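Local coordinates for protein terminase, large subunit (Bacillus phage spp1, PDB 2WBN) that cuts the phage genome at the start and end of each packaging reaction, through this metal-dependent nuclease domain, and drives viral DNA into empty capsids with ATP, at residues D138-G143 against A194-F199; W69-R74 against E144-E149; A80-V85 against A95-K100; D171-T174 against P180-R183. One frame throughout, in Å; residues are numbered along the deposited sequence.

Contact 1: D138-G143 against A194-F199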
loop_
_atom_site.group_PDB
_atom_site.type_symbol
_atom_site.label_atom_id
_atom_site.label_comp_id
_atom_site.label_asym_id
_atom_site.label_seq_id
_atom_site.Cartn_x
_atom_site.Cartn_y
_atom_site.Cartn_z
ATOM N N ASP A 138 9.135 10.446 -10.151
ATOM C CA ASP A 138 10.357 10.818 -9.421
ATOM C C ASP A 138 10.238 10.822 -7.883
ATOM O O ASP A 138 11.204 11.132 -7.192
ATOM C CB ASP A 138 10.856 12.181 -9.910
ATOM C CG ASP A 138 11.311 12.134 -11.348
ATOM O OD1 ASP A 138 11.760 11.043 -11.760
ATOM O OD2 ASP A 138 11.216 13.163 -12.066
ATOM N N SER A 139 9.072 10.479 -7.350
ATOM C CA SER A 139 8.876 10.402 -5.889
ATOM C C SER A 139 9.103 9.014 -5.309
ATOM O O SER A 139 9.014 8.839 -4.093
ATOM C CB SER A 139 7.447 10.821 -5.531
ATOM O OG SER A 139 6.504 9.877 -6.025
ATOM N N VAL A 140 9.378 8.027 -6.161
ATOM C CA VAL A 140 9.419 6.634 -5.713
ATOM C C VAL A 140 10.448 6.392 -4.608
ATOM O O VAL A 140 10.105 5.887 -3.531
ATOM C CB VAL A 140 9.664 5.638 -6.880
ATOM C CG1 VAL A 140 9.962 4.236 -6.333
ATOM C CG2 VAL A 140 8.454 5.610 -7.818
ATOM N N GLU A 141 11.700 6.747 -4.872
ATOM C CA GLU A 141 12.780 6.466 -3.927
ATOM C C GLU A 141 12.516 7.161 -2.582
ATOM O O GLU A 141 12.628 6.527 -1.533
ATOM C CB GLU A 141 14.135 6.852 -4.525
ATOM C CG GLU A 141 15.307 6.852 -3.542
ATOM C CD GLU A 141 16.634 7.161 -4.208
ATOM O OE1 GLU A 141 16.674 7.202 -5.459
ATOM O OE2 GLU A 141 17.642 7.367 -3.482
ATOM N N HIS A 142 12.148 8.447 -2.635
ATOM C CA HIS A 142 11.725 9.238 -1.462
ATOM C C HIS A 142 10.663 8.508 -0.649
ATOM O O HIS A 142 10.782 8.386 0.567
ATOM C CB HIS A 142 11.139 10.598 -1.904
ATOM C CG HIS A 142 10.834 11.545 -0.775
ATOM N ND1 HIS A 142 11.498 12.746 -0.612
ATOM C CD2 HIS A 142 9.927 11.481 0.232
ATOM C CE1 HIS A 142 11.021 13.371 0.451
ATOM N NE2 HIS A 142 10.072 12.621 0.986
ATOM N N GLY A 143 9.620 8.035 -1.330
ATOM C CA GLY A 143 8.485 7.388 -0.653
ATOM C C GLY A 143 8.837 6.085 0.034
ATOM O O GLY A 143 8.278 5.757 1.091
ATOM N N ALA A 194 1.369 0.517 -3.625
ATOM C CA ALA A 194 0.065 0.972 -3.124
ATOM C C ALA A 194 0.182 1.691 -1.791
ATOM O O ALA A 194 -0.512 2.682 -1.558
ATOM C CB ALA A 194 -0.918 -0.180 -3.023
ATOM N N THR A 195 1.042 1.165 -0.910
ATOM C CA THR A 195 1.338 1.811 0.359
ATOM C C THR A 195 1.992 3.195 0.211
ATOM O O THR A 195 1.578 4.136 0.864
ATOM C CB THR A 195 2.221 0.896 1.221
ATOM O OG1 THR A 195 1.533 -0.342 1.399
ATOM C CG2 THR A 195 2.509 1.533 2.596
ATOM N N ARG A 196 3.005 3.327 -0.635
ATOM C CA ARG A 196 3.530 4.659 -0.970
ATOM C C ARG A 196 2.449 5.670 -1.345
ATOM O O ARG A 196 2.445 6.790 -0.822
ATOM C CB ARG A 196 4.482 4.601 -2.137
ATOM C CG ARG A 196 5.914 4.361 -1.800
ATOM C CD ARG A 196 6.727 4.913 -2.964
ATOM N NE ARG A 196 6.433 4.132 -4.170
ATOM C CZ ARG A 196 5.856 4.583 -5.277
ATOM N NH1 ARG A 196 5.470 5.857 -5.412
ATOM N NH2 ARG A 196 5.656 3.731 -6.272
ATOM N N TYR A 197 1.565 5.298 -2.279
ATOM C CA TYR A 197 0.485 6.204 -2.682
ATOM C C TYR A 197 -0.344 6.575 -1.457
ATOM O O TYR A 197 -0.628 7.733 -1.244
ATOM C CB TYR A 197 -0.470 5.613 -3.722
ATOM C CG TYR A 197 0.165 4.924 -4.897
ATOM C CD1 TYR A 197 1.362 5.380 -5.447
ATOM C CD2 TYR A 197 -0.460 3.826 -5.490
ATOM C CE1 TYR A 197 1.928 4.744 -6.543
ATOM C CE2 TYR A 197 0.101 3.171 -6.545
ATOM C CZ TYR A 197 1.288 3.637 -7.082
ATOM O OH TYR A 197 1.819 2.986 -8.154
ATOM N N ALA A 198 -0.706 5.580 -0.648
ATOM C CA ALA A 198 -1.590 5.797 0.496
ATOM C C ALA A 198 -1.039 6.844 1.463
ATOM O O ALA A 198 -1.808 7.598 2.059
ATOM C CB ALA A 198 -1.846 4.480 1.233
ATOM N N PHE A 199 0.286 6.865 1.622
ATOM C CA PHE A 199 0.973 7.786 2.539
ATOM C C PHE A 199 1.657 8.989 1.889
ATOM O O PHE A 199 2.415 9.693 2.560
ATOM C CB PHE A 199 2.010 7.013 3.338
ATOM C CG PHE A 199 1.407 6.162 4.393
ATOM C CD1 PHE A 199 1.098 4.838 4.139
ATOM C CD2 PHE A 199 1.069 6.707 5.620
ATOM C CE1 PHE A 199 0.510 4.046 5.127
ATOM C CE2 PHE A 199 0.485 5.920 6.597
ATOM C CZ PHE A 199 0.195 4.602 6.341
HETATM O O HOH W 1 5.030 8.264 -4.220
#
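The first turn of helix 140-148 lies against the last turns of helix 190-198, and the backbones come nearest where the CA atoms of Gly143 and Arg196 are 5.7 Å apart. Arg196 fills this narrow gap. Its methylene CD rests against the CA of Gly143 at 3.8 Å and the carbonyl O of Val140 at 3.6 Å, in a place where glycine, lacking a side chain, leaves room for the arginine stem. A bend at chi3 (-65°) turns the guanidinium beyond the stem so that one face meets Val140. The methyl CG2 of Val140 sits over that face near its rim, 3.7 Å from NH2 of Arg196; with its CG1 anti to the backbone N (chi1 169°), CG2 is left on the side that covers the arginine. A branched aliphatic residue suits the face of a guanidinium, which makes no hydrogen bonds there. The edge is polar: a water lying in the guanidinium plane accepts from NH1 of Arg196 at 2.7 Å and donates to OG of Ser139 at 2.8 Å, while that OG also bonds to the carbonyl of Gly136. NH2 forms a salt bridge with Asp193, a ligand of the second catalytic manganese. Arg196 is therefore a second-shell residue, and its held guanidinium would be expected to keep that carboxylate in position beside the metal.

Contact 2: W69-R74 against E144-E149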
loop_
_atom_site.group_PDB
_atom_site.type_symbol
_atom_site.label_atom_id
_atom_site.label_comp_id
_atom_site.label_asym_id
_atom_site.label_seq_id
_atom_site.Cartn_x
_atom_site.Cartn_y
_atom_site.Cartn_z
ATOM N N TRP A 69 -4.315 0.869 5.690
ATOM C CA TRP A 69 -3.427 0.959 6.855
ATOM C C TRP A 69 -3.971 1.948 7.882
ATOM O O TRP A 69 -4.749 2.842 7.544
ATOM C CB TRP A 69 -2.090 1.524 6.418
ATOM C CG TRP A 69 -1.309 0.724 5.480
ATOM C CD1 TRP A 69 -1.427 0.697 4.111
ATOM C CD2 TRP A 69 -0.210 -0.118 5.807
ATOM N NE1 TRP A 69 -0.491 -0.159 3.580
ATOM C CE2 TRP A 69 0.277 -0.661 4.601
ATOM C CE3 TRP A 69 0.388 -0.504 7.006
ATOM C CZ2 TRP A 69 1.340 -1.560 4.569
ATOM C CZ3 TRP A 69 1.439 -1.392 6.972
ATOM C CH2 TRP A 69 1.909 -1.911 5.777
ATOM N N HIS A 70 -3.505 1.814 9.119
ATOM C CA HIS A 70 -3.678 2.826 10.150
ATOM C C HIS A 70 -2.328 3.456 10.462
ATOM O O HIS A 70 -1.303 2.764 10.535
ATOM C CB HIS A 70 -4.242 2.226 11.434
ATOM C CG HIS A 70 -4.196 3.171 12.601
ATOM N ND1 HIS A 70 -4.966 4.311 12.666
ATOM C CD2 HIS A 70 -3.456 3.155 13.736
ATOM C CE1 HIS A 70 -4.706 4.955 13.790
ATOM N NE2 HIS A 70 -3.798 4.271 14.462
ATOM N N TYR A 71 -2.359 4.762 10.711
ATOM C CA TYR A 71 -1.165 5.558 10.925
ATOM C C TYR A 71 -1.143 6.152 12.324
ATOM O O TYR A 71 -1.960 7.012 12.648
ATOM C CB TYR A 71 -1.144 6.690 9.900
ATOM C CG TYR A 71 0.091 7.558 9.929
ATOM C CD1 TYR A 71 1.330 7.052 10.322
ATOM C CD2 TYR A 71 0.025 8.888 9.539
ATOM C CE1 TYR A 71 2.454 7.845 10.322
ATOM C CE2 TYR A 71 1.139 9.679 9.532
ATOM C CZ TYR A 71 2.354 9.159 9.920
ATOM O OH TYR A 71 3.470 9.965 9.925
ATOM N N ASP A 72 -0.220 5.679 13.162
ATOM C CA ASP A 72 0.035 6.290 14.466
ATOM C C ASP A 72 1.199 7.262 14.270
ATOM O O ASP A 72 2.370 6.872 14.292
ATOM C CB ASP A 72 0.373 5.213 15.511
ATOM C CG ASP A 72 0.466 5.761 16.931
ATOM O OD1 ASP A 72 0.811 6.941 17.129
ATOM O OD2 ASP A 72 0.201 4.988 17.868
ATOM N N LYS A 73 0.863 8.528 14.052
ATOM C CA LYS A 73 1.863 9.556 13.760
ATOM C C LYS A 73 2.838 9.796 14.914
ATOM O O LYS A 73 4.045 9.927 14.682
ATOM C CB LYS A 73 1.167 10.860 13.363
ATOM C CG LYS A 73 2.123 11.976 12.969
ATOM C CD LYS A 73 1.406 13.196 12.401
ATOM C CE LYS A 73 2.406 14.326 12.156
ATOM N NZ LYS A 73 1.780 15.676 12.007
ATOM N N ARG A 74 2.327 9.842 16.144
ATOM C CA ARG A 74 3.163 10.116 17.315
ATOM C C ARG A 74 4.238 9.038 17.539
ATOM O O ARG A 74 5.364 9.357 17.909
ATOM C CB ARG A 74 2.308 10.241 18.582
ATOM C CG ARG A 74 1.216 11.303 18.549
ATOM C CD ARG A 74 0.459 11.269 19.877
ATOM N NE ARG A 74 -0.682 12.182 19.970
ATOM C CZ ARG A 74 -1.471 12.297 21.044
ATOM N NH1 ARG A 74 -1.245 11.557 22.134
ATOM N NH2 ARG A 74 -2.489 13.158 21.044
ATOM N N GLU A 144 9.738 5.322 -0.586
ATOM C CA GLU A 144 10.227 4.072 -0.011
ATOM C C GLU A 144 11.110 4.334 1.192
ATOM O O GLU A 144 11.042 3.600 2.187
ATOM C CB GLU A 144 10.988 3.258 -1.055
ATOM C CG GLU A 144 10.078 2.800 -2.223
ATOM C CD GLU A 144 10.816 2.110 -3.374
ATOM O OE1 GLU A 144 12.064 2.172 -3.435
ATOM O OE2 GLU A 144 10.119 1.498 -4.233
ATOM N N ARG A 145 11.953 5.360 1.089
ATOM C CA ARG A 145 12.794 5.788 2.198
ATOM C C ARG A 145 11.943 6.228 3.376
ATOM O O ARG A 145 12.251 5.902 4.518
ATOM C CB ARG A 145 13.738 6.932 1.781
ATOM C CG ARG A 145 14.706 7.349 2.901
ATOM C CD ARG A 145 15.654 8.497 2.515
ATOM N NE ARG A 145 16.274 9.094 3.706
ATOM C CZ ARG A 145 17.273 9.980 3.699
ATOM N NH1 ARG A 145 17.817 10.393 2.557
ATOM N NH2 ARG A 145 17.744 10.447 4.852
ATOM N N TRP A 146 10.864 6.954 3.109
ATOM C CA TRP A 146 9.981 7.384 4.187
ATOM C C TRP A 146 9.425 6.183 4.940
ATOM O O TRP A 146 9.445 6.131 6.185
ATOM C CB TRP A 146 8.847 8.248 3.651
ATOM C CG TRP A 146 8.004 8.854 4.735
ATOM C CD1 TRP A 146 8.220 10.037 5.386
ATOM C CD2 TRP A 146 6.809 8.304 5.283
ATOM N NE1 TRP A 146 7.222 10.258 6.301
ATOM C CE2 TRP A 146 6.338 9.212 6.252
ATOM C CE3 TRP A 146 6.080 7.133 5.039
ATOM C CZ2 TRP A 146 5.177 8.979 6.994
ATOM C CZ3 TRP A 146 4.924 6.905 5.770
ATOM C CH2 TRP A 146 4.480 7.826 6.729
ATOM N N LEU A 147 8.952 5.192 4.191
ATOM C CA LEU A 147 8.465 3.965 4.816
ATOM C C LEU A 147 9.559 3.253 5.643
ATOM O O LEU A 147 9.300 2.774 6.759
ATOM C CB LEU A 147 7.884 3.031 3.750
ATOM C CG LEU A 147 6.564 3.448 3.091
ATOM C CD1 LEU A 147 6.278 2.509 1.920
ATOM C CD2 LEU A 147 5.398 3.448 4.103
ATOM N N ASP A 148 10.776 3.194 5.108
ATOM C CA ASP A 148 11.894 2.545 5.787
ATOM C C ASP A 148 12.331 3.276 7.061
ATOM O O ASP A 148 12.896 2.663 7.970
ATOM C CB ASP A 148 13.088 2.425 4.850
ATOM C CG ASP A 148 14.288 1.767 5.505
ATOM O OD1 ASP A 148 14.302 0.529 5.659
ATOM O OD2 ASP A 148 15.236 2.488 5.843
ATOM N N GLU A 149 12.060 4.575 7.130
ATOM C CA GLU A 149 12.444 5.359 8.292
ATOM C C GLU A 149 11.410 5.362 9.419
ATOM O O GLU A 149 11.638 5.963 10.461
ATOM C CB GLU A 149 12.826 6.776 7.868
ATOM C CG GLU A 149 14.327 6.893 7.628
ATOM C CD GLU A 149 14.701 8.064 6.757
ATOM O OE1 GLU A 149 13.813 8.880 6.416
ATOM O OE2 GLU A 149 15.894 8.152 6.396
#
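Tyr71 points its phenol ring from strand 64-72 at the outer edge of the Trp146 indole, which reaches back from helix 140-148. The closest approach brings OH of Tyr71 to within 3.5 Å of CZ2 of Trp146, with the oxygen lying near the indole plane at its benzo edge. Beside it, CZ of Tyr71 and CH2 of Trp146 are 4.1 Å apart. The pair is an offset edge-to-face stack: the edge of Trp146 is directed toward the face of Tyr71, the planes meet at 64°, and the centre of the phenol ring is 5.9 Å from that of the indole six-membered ring. Two long aromatic residues suit this place because the backbones are far apart, 11.5 Å even between the CA atoms of Tyr71 and Leu147. Trp146 spans its share with CG anti to the backbone N (chi1 -173°), a torsion that carries the ring out from the helix toward the strand although the side chain does not start in that direction. Phe199, just past the end of helix 190-198, adds its own edge-to-face contact with Tyr71, and Met203 packs on Trp146. On the helix, Arg145 and Glu149 form a salt bridge one turn apart, from NE of Arg145 to OE2 of Glu149 at 2.9 Å. Across the contact itself the attraction is of a different kind, dispersion together with the weak electrostatics of ring C-H groups near a pi face and a phenol oxygen, so sheet and helix are joined here by aromatic packing.

Contact 3: A80-V85 against A95-K100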
loop_
_atom_site.group_PDB
_atom_site.type_symbol
_atom_site.label_atom_id
_atom_site.label_comp_id
_atom_site.label_asym_id
_atom_site.label_seq_id
_atom_site.Cartn_x
_atom_site.Cartn_y
_atom_site.Cartn_z
ATOM N N ALA A 80 -0.968 -2.566 9.082
ATOM C CA ALA A 80 -1.732 -3.081 7.939
ATOM C C ALA A 80 -3.056 -3.661 8.402
ATOM O O ALA A 80 -3.094 -4.529 9.282
ATOM C CB ALA A 80 -0.913 -4.120 7.153
ATOM N N ILE A 81 -4.148 -3.169 7.816
ATOM C CA ILE A 81 -5.496 -3.571 8.221
ATOM C C ILE A 81 -6.075 -4.575 7.237
ATOM O O ILE A 81 -6.597 -5.621 7.631
ATOM C CB ILE A 81 -6.449 -2.346 8.324
ATOM C CG1 ILE A 81 -5.937 -1.359 9.378
ATOM C CG2 ILE A 81 -7.872 -2.809 8.643
ATOM C CD1 ILE A 81 -6.790 -0.076 9.541
ATOM N N ASP A 82 -5.988 -4.252 5.949
ATOM C CA ASP A 82 -6.556 -5.108 4.942
ATOM C C ASP A 82 -5.897 -4.859 3.582
ATOM O O ASP A 82 -5.109 -3.931 3.418
ATOM C CB ASP A 82 -8.064 -4.875 4.887
ATOM C CG ASP A 82 -8.852 -6.114 4.495
ATOM O OD1 ASP A 82 -8.254 -7.123 4.062
ATOM O OD2 ASP A 82 -10.096 -6.073 4.618
ATOM N N GLU A 83 -6.212 -5.734 2.630
ATOM C CA GLU A 83 -5.654 -5.680 1.291
ATOM C C GLU A 83 -6.564 -6.442 0.320
ATOM O O GLU A 83 -7.373 -7.286 0.730
ATOM C CB GLU A 83 -4.255 -6.313 1.275
ATOM C CG GLU A 83 -4.295 -7.832 1.432
ATOM C CD GLU A 83 -2.948 -8.511 1.560
ATOM O OE1 GLU A 83 -1.929 -7.829 1.784
ATOM O OE2 GLU A 83 -2.911 -9.762 1.438
ATOM N N LEU A 84 -6.409 -6.145 -0.966
ATOM C CA LEU A 84 -6.934 -6.970 -2.037
ATOM C C LEU A 84 -5.887 -6.973 -3.136
ATOM O O LEU A 84 -5.529 -5.916 -3.663
ATOM C CB LEU A 84 -8.269 -6.433 -2.579
ATOM C CG LEU A 84 -8.951 -7.234 -3.693
ATOM C CD1 LEU A 84 -9.472 -8.609 -3.214
ATOM C CD2 LEU A 84 -10.088 -6.417 -4.304
ATOM N N VAL A 85 -5.402 -8.159 -3.476
ATOM C CA VAL A 85 -4.455 -8.354 -4.568
ATOM C C VAL A 85 -5.099 -9.275 -5.602
ATOM O O VAL A 85 -5.473 -10.416 -5.293
ATOM C CB VAL A 85 -3.118 -8.917 -4.057
ATOM C CG1 VAL A 85 -2.118 -9.104 -5.224
ATOM C CG2 VAL A 85 -2.524 -7.985 -2.965
ATOM N N ALA A 95 -14.425 -2.402 -6.339
ATOM C CA ALA A 95 -15.451 -1.554 -5.720
ATOM C C ALA A 95 -16.362 -2.376 -4.805
ATOM O O ALA A 95 -16.654 -1.957 -3.693
ATOM C CB ALA A 95 -16.280 -0.815 -6.800
ATOM N N ASP A 96 -16.785 -3.556 -5.249
ATOM C CA ASP A 96 -17.601 -4.432 -4.397
ATOM C C ASP A 96 -16.909 -4.742 -3.057
ATOM O O ASP A 96 -17.542 -4.690 -1.999
ATOM C CB ASP A 96 -18.001 -5.716 -5.139
ATOM C CG ASP A 96 -19.006 -5.455 -6.263
ATOM O OD1 ASP A 96 -19.402 -4.277 -6.455
ATOM O OD2 ASP A 96 -19.406 -6.416 -6.968
ATOM N N PHE A 97 -15.614 -5.030 -3.103
ATOM C CA PHE A 97 -14.830 -5.315 -1.902
ATOM C C PHE A 97 -14.775 -4.105 -0.981
ATOM O O PHE A 97 -14.970 -4.223 0.240
ATOM C CB PHE A 97 -13.401 -5.763 -2.270
ATOM C CG PHE A 97 -12.510 -5.943 -1.086
ATOM C CD1 PHE A 97 -12.573 -7.111 -0.328
ATOM C CD2 PHE A 97 -11.620 -4.952 -0.710
ATOM C CE1 PHE A 97 -11.750 -7.286 0.778
ATOM C CE2 PHE A 97 -10.799 -5.119 0.403
ATOM C CZ PHE A 97 -10.864 -6.293 1.142
ATOM N N VAL A 98 -14.538 -2.936 -1.571
ATOM C CA VAL A 98 -14.455 -1.687 -0.822
ATOM C C VAL A 98 -15.805 -1.359 -0.186
ATOM O O VAL A 98 -15.887 -1.088 1.020
ATOM C CB VAL A 98 -13.920 -0.535 -1.731
ATOM C CG1 VAL A 98 -14.198 0.832 -1.120
ATOM C CG2 VAL A 98 -12.426 -0.725 -1.958
ATOM N N ARG A 99 -16.873 -1.421 -0.984
ATOM C CA ARG A 99 -18.227 -1.223 -0.454
ATOM C C ARG A 99 -18.598 -2.260 0.614
ATOM O O ARG A 99 -19.034 -1.891 1.706
ATOM C CB ARG A 99 -19.272 -1.211 -1.583
ATOM C CG ARG A 99 -19.398 0.129 -2.310
ATOM C CD ARG A 99 -20.692 0.200 -3.124
ATOM N NE ARG A 99 -20.718 -0.867 -4.117
ATOM C CZ ARG A 99 -20.091 -0.826 -5.288
ATOM N NH1 ARG A 99 -20.159 -1.869 -6.104
ATOM N NH2 ARG A 99 -19.389 0.245 -5.656
ATOM N N LYS A 100 -18.400 -3.545 0.312
ATOM C CA LYS A 100 -18.736 -4.641 1.240
ATOM C C LYS A 100 -18.148 -4.407 2.639
ATOM O O LYS A 100 -18.827 -4.614 3.643
ATOM C CB LYS A 100 -18.254 -5.988 0.695
ATOM C CG LYS A 100 -18.987 -7.213 1.222
ATOM C CD LYS A 100 -18.074 -8.464 1.213
ATOM C CE LYS A 100 -18.869 -9.777 1.217
ATOM N NZ LYS A 100 -18.141 -10.892 1.924
#
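Strand 77-86 of the central mixed sheet packs against helix 91-100, the helix that follows it in the chain, through the ring of Phe97. The two segments run nearly antiparallel, at 162°, and their axes approach to 10.2 Å, a gap that a phenylalanine can bridge. One face of its ring is met by CB of Leu84, which lies 4.0 Å above the plane toward the rim. The leucine branch continues past the ring in the opposite sense, taking CD2 to 3.9 Å from CB of Phe97. This beta-alpha packing belongs to the RNase H-like fold of the nuclease domain, where helices flank a mixed sheet. Toward its start the strand segment is irregular: Ile81 and Asp82 both face Arg68 of the adjacent strand 64-72, a classic beta bulge. Asp82 meets the far end of the ring, its OD2 3.6 Å from CZ of Phe97, and CG of the carboxylate lies in the ring plane at the edge, where the C-H groups carry slight positive charge. The same OD2 is hydrogen-bonded to the hydroxyl of Tyr103, and OD1 of Asp82 accepts the backbone N-H of Glu83, with 2.9 Å between that OD1 and N of Glu83.

Contact 4: D171-T174 against P180-R183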
loop_
_atom_site.group_PDB
_atom_site.type_symbol
_atom_site.label_atom_id
_atom_site.label_comp_id
_atom_site.label_asym_id
_atom_site.label_seq_id
_atom_site.Cartn_x
_atom_site.Cartn_y
_atom_site.Cartn_z
ATOM N N ASP A 171 14.137 -6.529 -1.601
ATOM C CA ASP A 171 15.548 -6.238 -1.432
ATOM C C ASP A 171 15.872 -4.938 -2.190
ATOM O O ASP A 171 15.070 -4.455 -3.007
ATOM C CB ASP A 171 16.407 -7.397 -1.991
ATOM C CG ASP A 171 16.588 -8.564 -1.002
ATOM O OD1 ASP A 171 16.856 -8.319 0.188
ATOM O OD2 ASP A 171 16.496 -9.742 -1.425
ATOM N N TYR A 172 17.041 -4.377 -1.905
ATOM C CA TYR A 172 17.560 -3.246 -2.666
ATOM C C TYR A 172 18.029 -3.727 -4.029
ATOM O O TYR A 172 18.512 -4.852 -4.164
ATOM C CB TYR A 172 18.740 -2.589 -1.928
ATOM C CG TYR A 172 18.318 -1.769 -0.736
ATOM C CD1 TYR A 172 17.402 -0.730 -0.874
ATOM C CD2 TYR A 172 18.811 -2.045 0.540
ATOM C CE1 TYR A 172 16.994 0.017 0.227
ATOM C CE2 TYR A 172 18.418 -1.301 1.635
ATOM C CZ TYR A 172 17.516 -0.270 1.472
ATOM O OH TYR A 172 17.116 0.463 2.558
ATOM N N GLN A 173 17.906 -2.864 -5.033
ATOM C CA GLN A 173 18.552 -3.113 -6.310
ATOM C C GLN A 173 20.053 -3.046 -6.091
ATOM O O GLN A 173 20.516 -2.676 -5.007
ATOM C CB GLN A 173 18.143 -2.079 -7.349
ATOM C CG GLN A 173 16.708 -2.177 -7.791
ATOM C CD GLN A 173 16.353 -1.094 -8.782
ATOM O OE1 GLN A 173 17.210 -0.641 -9.547
ATOM N NE2 GLN A 173 15.089 -0.666 -8.780
ATOM N N THR A 174 20.813 -3.411 -7.115
ATOM C CA THR A 174 22.271 -3.361 -7.036
ATOM C C THR A 174 22.883 -2.875 -8.349
ATOM O O THR A 174 22.239 -2.887 -9.401
ATOM C CB THR A 174 22.879 -4.739 -6.617
ATOM O OG1 THR A 174 22.713 -5.686 -7.681
ATOM C CG2 THR A 174 22.202 -5.274 -5.345
ATOM N N PRO A 180 24.447 -2.621 -2.932
ATOM C CA PRO A 180 23.080 -2.138 -2.847
ATOM C C PRO A 180 22.955 -0.634 -3.049
ATOM O O PRO A 180 23.705 0.136 -2.447
ATOM C CB PRO A 180 22.653 -2.503 -1.413
ATOM C CG PRO A 180 23.777 -3.277 -0.824
ATOM C CD PRO A 180 24.982 -2.976 -1.605
ATOM N N ILE A 181 22.004 -0.237 -3.888
ATOM C CA ILE A 181 21.629 1.159 -4.040
ATOM C C ILE A 181 20.304 1.413 -3.298
ATOM O O ILE A 181 19.536 0.469 -3.049
ATOM C CB ILE A 181 21.541 1.560 -5.541
ATOM C CG1 ILE A 181 20.312 0.947 -6.226
ATOM C CG2 ILE A 181 22.816 1.138 -6.273
ATOM C CD1 ILE A 181 20.102 1.412 -7.668
ATOM N N PRO A 182 20.010 2.686 -2.953
ATOM C CA PRO A 182 18.835 2.978 -2.118
ATOM C C PRO A 182 17.513 3.014 -2.906
ATOM O O PRO A 182 16.636 3.852 -2.650
ATOM C CB PRO A 182 19.181 4.350 -1.494
ATOM C CG PRO A 182 20.481 4.810 -2.155
ATOM C CD PRO A 182 20.701 3.930 -3.343
ATOM N N ARG A 183 17.383 2.085 -3.850
ATOM C CA ARG A 183 16.187 1.898 -4.622
ATOM C C ARG A 183 15.775 0.440 -4.397
ATOM O O ARG A 183 16.611 -0.461 -4.530
ATOM C CB ARG A 183 16.510 2.155 -6.091
ATOM C CG ARG A 183 15.321 2.562 -6.957
ATOM C CD ARG A 183 15.734 2.717 -8.429
ATOM N NE ARG A 183 17.014 3.425 -8.597
ATOM C CZ ARG A 183 17.795 3.349 -9.680
ATOM N NH1 ARG A 183 17.451 2.590 -10.725
ATOM N NH2 ARG A 183 18.936 4.037 -9.724
#
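The ring of Tyr172 receives the carbonyl O of Arg183 at its edge, in the ring plane, and the carbonyl O of Ile181 comes in obliquely to 3.3 Å from CD1 of Tyr172. The guanidinium of Arg183 has the methyl CD1 of Ile181 over one face, 3.4 Å above the plane and toward the rim, while OE1 of Gln173 approaches it obliquely. The amide of Gln173 and this guanidinium are turned almost at right angles, 81°, and the methylene CD of Arg183 comes to 3.5 Å from NE2 of Gln173. That NE2 is hydrogen-bonded to the carbonyl of Leu184, which follows Arg183, and this fixes the outer end of the glutamine; a long, polar side chain suits a site bordered by both a carbonyl and a charged chain. With CG anti to the carbonyl carbon (chi1 -69°) and the rest extended, Gln173 lies across the Arg183 chain. Its backbone is bonded to the opposing segment at two points: N of Gln173 donates to O of Arg183 at 2.8 Å in a nearly straight bond, and O of Gln173 accepts from N of Ile181 at 3.1 Å. Proline, having no N-H, fits at position 180, in an antiparallel non-hydrogen-bonded pair with Thr174. CB of Pro180 packs 3.9 Å from CB of Tyr172. Beyond Ile181 the chain turns a corner at Pro182 and Arg183. The arrangement is that of a short antiparallel beta hairpin, projecting at the surface of the nuclease domain, its two strands joined by a connection of five residues.

Contacts 1 and 2 have centres 11 Å apart, alternate their segments along the chain and share helix 140-148, which meets helix 190-198 at its beginning and strand 64-72 farther on; Phe199 touches both segments of contact 2. Contact 3 falls in sequence between the segments of contact 2, before contact 1 begins. It lies across the chain's centre, its own centre 20 Å from each of theirs, but strands 64-72 and 77-86 are sheet neighbours. Contact 4, its centre 30 Å from that of contact 3, comes between the segments of contact 1, touching it through Glu141 and Pro182. Within one RNase H-like domain, contact 1 borders the metal site, contacts 2 and 3 pack helices on the sheet, and contact 4 pairs two hairpin strands.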